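Local coordinates for protein epidermin decarboxylase (Staphylococcus epidermidis, PDB 1G63) that uses FMN to catalyse the oxidative decarboxylation of the C-terminal cysteine residue of the precursor peptide of the lantibiotic epidermin, at residues S12-N17 with F113-I118. Numbering follows the deposited sequence.
Sequences SINVIN and FPNMNI. With FMN (flavin mononucleotide), chain N.
S12 and N14 meet the side chain of N115 in a small polar contact at the edge of the flavin pocket, where two loops leave the C-terminal ends of strands 5-9 and 110-114 in the Rossmann-like parallel sheet of this HFCD flavoprotein. Strand 76-82 runs between those two strands, and its P81 touches both S12 and N115. The segments bury only 120 Å² between them, and the isoalloxazine ring of FMN lies against both segments.

N115 reaches across to the 12-17 loop because its CG stands anti to the backbone N (chi1 -175°). The side chains of N115 and N14 cross at about a right angle, with their amide planes 72° apart. The end of the N115 amide lies close to OG of S12 and to the N14 amide, but both amides are probably turned over in the model, which leaves the bonding among the three groups undecided. M162 packs against both asparagines, and I160 also touches N115. Within its own loop, OG of S12 accepts a hydrogen bond from the backbone N of N14 at 3.3 Å, forming an ST turn at the start of the 3-10 segment 13-16.

Next to this cluster both segments line the pyrimidine end of the flavin. OG of S12 lies 3.2 Å from O4 of FMN, while CB of M116 packs 3.6 Å from N3 of the same ring. I13 continues along the cofactor, its backbone N 3.4 Å from N5 of FMN. The backbone of N115 binds the cofactor directly: its O accepts the N3 hydrogen of FMN at 2.8 Å in a nearly straight bond (168°).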
ATOM      1  N   SER B  12      13.998 -21.603 -15.891  1.00 29.76           N
ATOM      2  CA  SER B  12      15.292 -22.253 -16.014  1.00 30.96           C
ATOM      3  C   SER B  12      16.292 -21.104 -16.035  1.00 31.37           C
ATOM      4  O   SER B  12      16.004 -20.041 -16.578  1.00 31.13           O
ATOM      5  CB  SER B  12      15.396 -23.025 -17.324  1.00 32.54           C
ATOM      6  OG  SER B  12      16.758 -23.209 -17.689  1.00 31.63           O
ATOM      7  N   ILE B  13      17.460 -21.307 -15.442  1.00 32.56           N
ATOM      8  CA  ILE B  13      18.476 -20.268 -15.406  1.00 32.20           C
ATOM      9  C   ILE B  13      18.755 -19.700 -16.799  1.00 32.74           C
ATOM     10  O   ILE B  13      19.031 -18.510 -16.943  1.00 32.17           O
ATOM     11  CB  ILE B  13      19.803 -20.807 -14.797  1.00 33.21           C
ATOM     12  CG1 ILE B  13      20.848 -19.693 -14.732  1.00 32.26           C
ATOM     13  CG2 ILE B  13      20.323 -21.978 -15.624  1.00 32.13           C
ATOM     14  CD1 ILE B  13      20.419 -18.491 -13.920  1.00 32.91           C
ATOM     15  N   ASN B  14      18.667 -20.543 -17.826  1.00 33.15           N
ATOM     16  CA  ASN B  14      18.942 -20.082 -19.183  1.00 34.48           C
ATOM     17  C   ASN B  14      17.873 -19.218 -19.818  1.00 33.88           C
ATOM     18  O   ASN B  14      18.026 -18.794 -20.963  1.00 34.07           O
ATOM     19  CB  ASN B  14      19.251 -21.262 -20.099  1.00 35.61           C
ATOM     20  CG  ASN B  14      20.576 -21.896 -19.779  1.00 36.22           C
ATOM     21  OD1 ASN B  14      20.635 -22.988 -19.217  1.00 38.30           O
ATOM     22  ND2 ASN B  14      21.655 -21.204 -20.114  1.00 36.71           N
ATOM     23  N   VAL B  15      16.795 -18.951 -19.093  1.00 33.11           N
ATOM     24  CA  VAL B  15      15.747 -18.101 -19.635  1.00 33.06           C
ATOM     25  C   VAL B  15      16.314 -16.685 -19.783  1.00 33.88           C
ATOM     26  O   VAL B  15      15.769 -15.860 -20.516  1.00 32.95           O
ATOM     27  CB  VAL B  15      14.506 -18.077 -18.717  1.00 31.99           C
ATOM     28  CG1 VAL B  15      14.837 -17.389 -17.409  1.00 31.70           C
ATOM     29  CG2 VAL B  15      13.351 -17.392 -19.425  1.00 29.78           C
ATOM     30  N   ILE B  16      17.420 -16.411 -19.091  1.00 34.18           N
ATOM     31  CA  ILE B  16      18.049 -15.096 -19.169  1.00 36.54           C
ATOM     32  C   ILE B  16      18.691 -14.857 -20.537  1.00 37.04           C
ATOM     33  O   ILE B  16      19.059 -13.731 -20.866  1.00 37.97           O
ATOM     34  CB  ILE B  16      19.143 -14.914 -18.089  1.00 37.68           C
ATOM     35  CG1 ILE B  16      20.372 -15.762 -18.434  1.00 38.41           C
ATOM     36  CG2 ILE B  16      18.595 -15.299 -16.727  1.00 37.19           C
ATOM     37  CD1 ILE B  16      21.538 -15.554 -17.497  1.00 39.86           C
ATOM     38  N   ASN B  17      18.829 -15.920 -21.324  1.00 37.37           N
ATOM     39  CA  ASN B  17      19.417 -15.824 -22.658  1.00 39.30           C
ATOM     40  C   ASN B  17      18.385 -16.073 -23.761  1.00 38.55           C
ATOM     41  O   ASN B  17      18.745 -16.214 -24.928  1.00 37.83           O
ATOM     42  CB  ASN B  17      20.557 -16.836 -22.808  1.00 39.89           C
ATOM     43  CG  ASN B  17      21.755 -16.501 -21.941  1.00 42.70           C
ATOM     44  OD1 ASN B  17      22.467 -17.400 -21.481  1.00 44.31           O
ATOM     45  ND2 ASN B  17      21.996 -15.206 -21.722  1.00 42.39           N
ATOM     46  N   PHE B 113      12.186 -28.613 -25.039  1.00 28.46           N
ATOM     47  CA  PHE B 113      13.650 -28.587 -24.939  1.00 29.08           C
ATOM     48  C   PHE B 113      14.069 -28.537 -23.467  1.00 29.16           C
ATOM     49  O   PHE B 113      14.244 -27.468 -22.889  1.00 27.46           O
ATOM     50  CB  PHE B 113      14.232 -27.381 -25.678  1.00 28.24           C
ATOM     51  CG  PHE B 113      13.995 -27.407 -27.152  1.00 31.50           C
ATOM     52  CD1 PHE B 113      12.817 -26.889 -27.694  1.00 31.77           C
ATOM     53  CD2 PHE B 113      14.936 -27.972 -28.007  1.00 30.61           C
ATOM     54  CE1 PHE B 113      12.586 -26.936 -29.068  1.00 31.82           C
ATOM     55  CE2 PHE B 113      14.714 -28.022 -29.379  1.00 30.25           C
ATOM     56  CZ  PHE B 113      13.537 -27.503 -29.911  1.00 31.49           C
ATOM     57  N   PRO B 114      14.238 -29.705 -22.845  1.00 29.84           N
ATOM     58  CA  PRO B 114      14.630 -29.787 -21.437  1.00 31.01           C
ATOM     59  C   PRO B 114      15.931 -29.071 -21.099  1.00 32.79           C
ATOM     60  O   PRO B 114      16.891 -29.107 -21.872  1.00 32.94           O
ATOM     61  CB  PRO B 114      14.749 -31.292 -21.195  1.00 30.54           C
ATOM     62  CG  PRO B 114      13.791 -31.882 -22.180  1.00 30.70           C
ATOM     63  CD  PRO B 114      14.043 -31.050 -23.414  1.00 29.75           C
ATOM     64  N   ASN B 115      15.948 -28.413 -19.941  1.00 32.96           N
ATOM     65  CA  ASN B 115      17.145 -27.742 -19.449  1.00 32.28           C
ATOM     66  C   ASN B 115      17.126 -27.749 -17.929  1.00 32.15           C
ATOM     67  O   ASN B 115      16.224 -27.188 -17.304  1.00 32.45           O
ATOM     68  CB  ASN B 115      17.254 -26.308 -19.944  1.00 31.97           C
ATOM     69  CG  ASN B 115      18.565 -25.655 -19.519  1.00 32.90           C
ATOM     70  OD1 ASN B 115      18.589 -24.792 -18.644  1.00 31.71           O
ATOM     71  ND2 ASN B 115      19.670 -26.089 -20.128  1.00 32.77           N
ATOM     72  N   MET B 116      18.130 -28.388 -17.344  1.00 31.03           N
ATOM     73  CA  MET B 116      18.230 -28.502 -15.903  1.00 31.37           C
ATOM     74  C   MET B 116      19.578 -29.118 -15.577  1.00 32.80           C
ATOM     75  O   MET B 116      20.270 -29.610 -16.465  1.00 31.70           O
ATOM     76  CB  MET B 116      17.126 -29.424 -15.384  1.00 30.00           C
ATOM     77  CG  MET B 116      17.203 -30.832 -15.977  1.00 29.18           C
ATOM     78  SD  MET B 116      15.776 -31.883 -15.638  1.00 27.33           S
ATOM     79  CE  MET B 116      14.636 -31.332 -16.936  1.00 25.40           C
ATOM     80  N   ASN B 117      19.945 -29.095 -14.303  1.00 33.72           N
ATOM     81  CA  ASN B 117      21.196 -29.683 -13.880  1.00 35.38           C
ATOM     82  C   ASN B 117      21.102 -31.182 -14.120  1.00 36.27           C
ATOM     83  O   ASN B 117      20.021 -31.761 -14.035  1.00 34.83           O
ATOM     84  CB  ASN B 117      21.438 -29.402 -12.402  1.00 35.96           C
ATOM     85  CG  ASN B 117      22.752 -29.958 -11.916  1.00 36.10           C
ATOM     86  OD1 ASN B 117      22.869 -31.148 -11.621  1.00 38.96           O
ATOM     87  ND2 ASN B 117      23.756 -29.103 -11.841  1.00 35.40           N
ATOM     88  N   ILE B 118      22.238 -31.801 -14.426  1.00 37.89           N
ATOM     89  CA  ILE B 118      22.291 -33.234 -14.701  1.00 39.12           C
ATOM     90  C   ILE B 118      21.651 -34.121 -13.623  1.00 39.21           C
ATOM     91  O   ILE B 118      21.032 -35.130 -13.944  1.00 39.69           O
ATOM     92  CB  ILE B 118      23.757 -33.687 -14.941  1.00 39.18           C
ATOM     93  CG1 ILE B 118      23.783 -35.141 -15.414  1.00 39.44           C
ATOM     94  CG2 ILE B 118      24.570 -33.510 -13.676  1.00 38.20           C
ATOM     95  CD1 ILE B 118      23.058 -35.368 -16.734  1.00 39.49           C
TER
HETATM   96  N1  FMN N 501      14.671 -25.791 -12.820  1.00 30.19           N
HETATM   97  C2  FMN N 501      14.905 -26.450 -13.999  1.00 30.16           C
HETATM   98  O2  FMN N 501      14.208 -27.327 -14.421  1.00 31.08           O
HETATM   99  N3  FMN N 501      16.051 -26.082 -14.780  1.00 29.52           N
HETATM  100  C4  FMN N 501      16.946 -25.123 -14.450  1.00 29.68           C
HETATM  101  O4  FMN N 501      17.923 -24.900 -15.181  1.00 30.20           O
HETATM  102  C4A FMN N 501      16.713 -24.436 -13.173  1.00 30.21           C
HETATM  103  N5  FMN N 501      17.505 -23.447 -12.778  1.00 32.71           N
HETATM  104  C5A FMN N 501      17.167 -22.709 -11.678  1.00 31.73           C
HETATM  105  C6  FMN N 501      17.977 -21.552 -11.299  1.00 32.44           C
HETATM  106  C7  FMN N 501      17.780 -20.855 -10.141  1.00 32.15           C
HETATM  107  C7M FMN N 501      18.645 -19.637  -9.785  1.00 30.77           C
HETATM  108  C8  FMN N 501      16.560 -21.116  -9.351  1.00 31.77           C
HETATM  109  C8M FMN N 501      16.217 -20.287  -8.137  1.00 31.13           C
HETATM  110  C9  FMN N 501      15.796 -22.231  -9.681  1.00 29.69           C
HETATM  111  C9A FMN N 501      16.047 -23.039 -10.808  1.00 30.45           C
HETATM  112  N10 FMN N 501      15.279 -24.178 -11.202  1.00 27.80           N
HETATM  113  C10 FMN N 501      15.500 -24.833 -12.407  1.00 28.94           C
HETATM  114  C1' FMN N 501      14.110 -24.573 -10.401  1.00 25.95           C
HETATM  115  C2' FMN N 501      12.832 -23.947 -11.013  1.00 23.53           C
HETATM  116  O2' FMN N 501      12.859 -22.522 -11.118  1.00 23.94           O
HETATM  117  C3' FMN N 501      11.610 -24.347 -10.190  1.00 22.46           C
HETATM  118  O3' FMN N 501      11.447 -25.802 -10.243  1.00 19.97           O
HETATM  119  C4' FMN N 501      10.296 -23.697 -10.600  1.00 23.26           C
HETATM  120  O4' FMN N 501       9.247 -23.992  -9.644  1.00 22.15           O
HETATM  121  C5' FMN N 501       9.821 -24.059 -11.999  1.00 24.06           C
HETATM  122  O5' FMN N 501       8.642 -23.302 -12.344  1.00 25.55           O
HETATM  123  P   FMN N 501       8.082 -23.189 -13.824  1.00 21.73           P
HETATM  124  O1P FMN N 501       7.842 -24.584 -14.312  1.00 24.48           O
HETATM  125  O2P FMN N 501       9.067 -22.428 -14.627  1.00 25.14           O
HETATM  126  O3P FMN N 501       6.744 -22.381 -13.665  1.00 25.23           O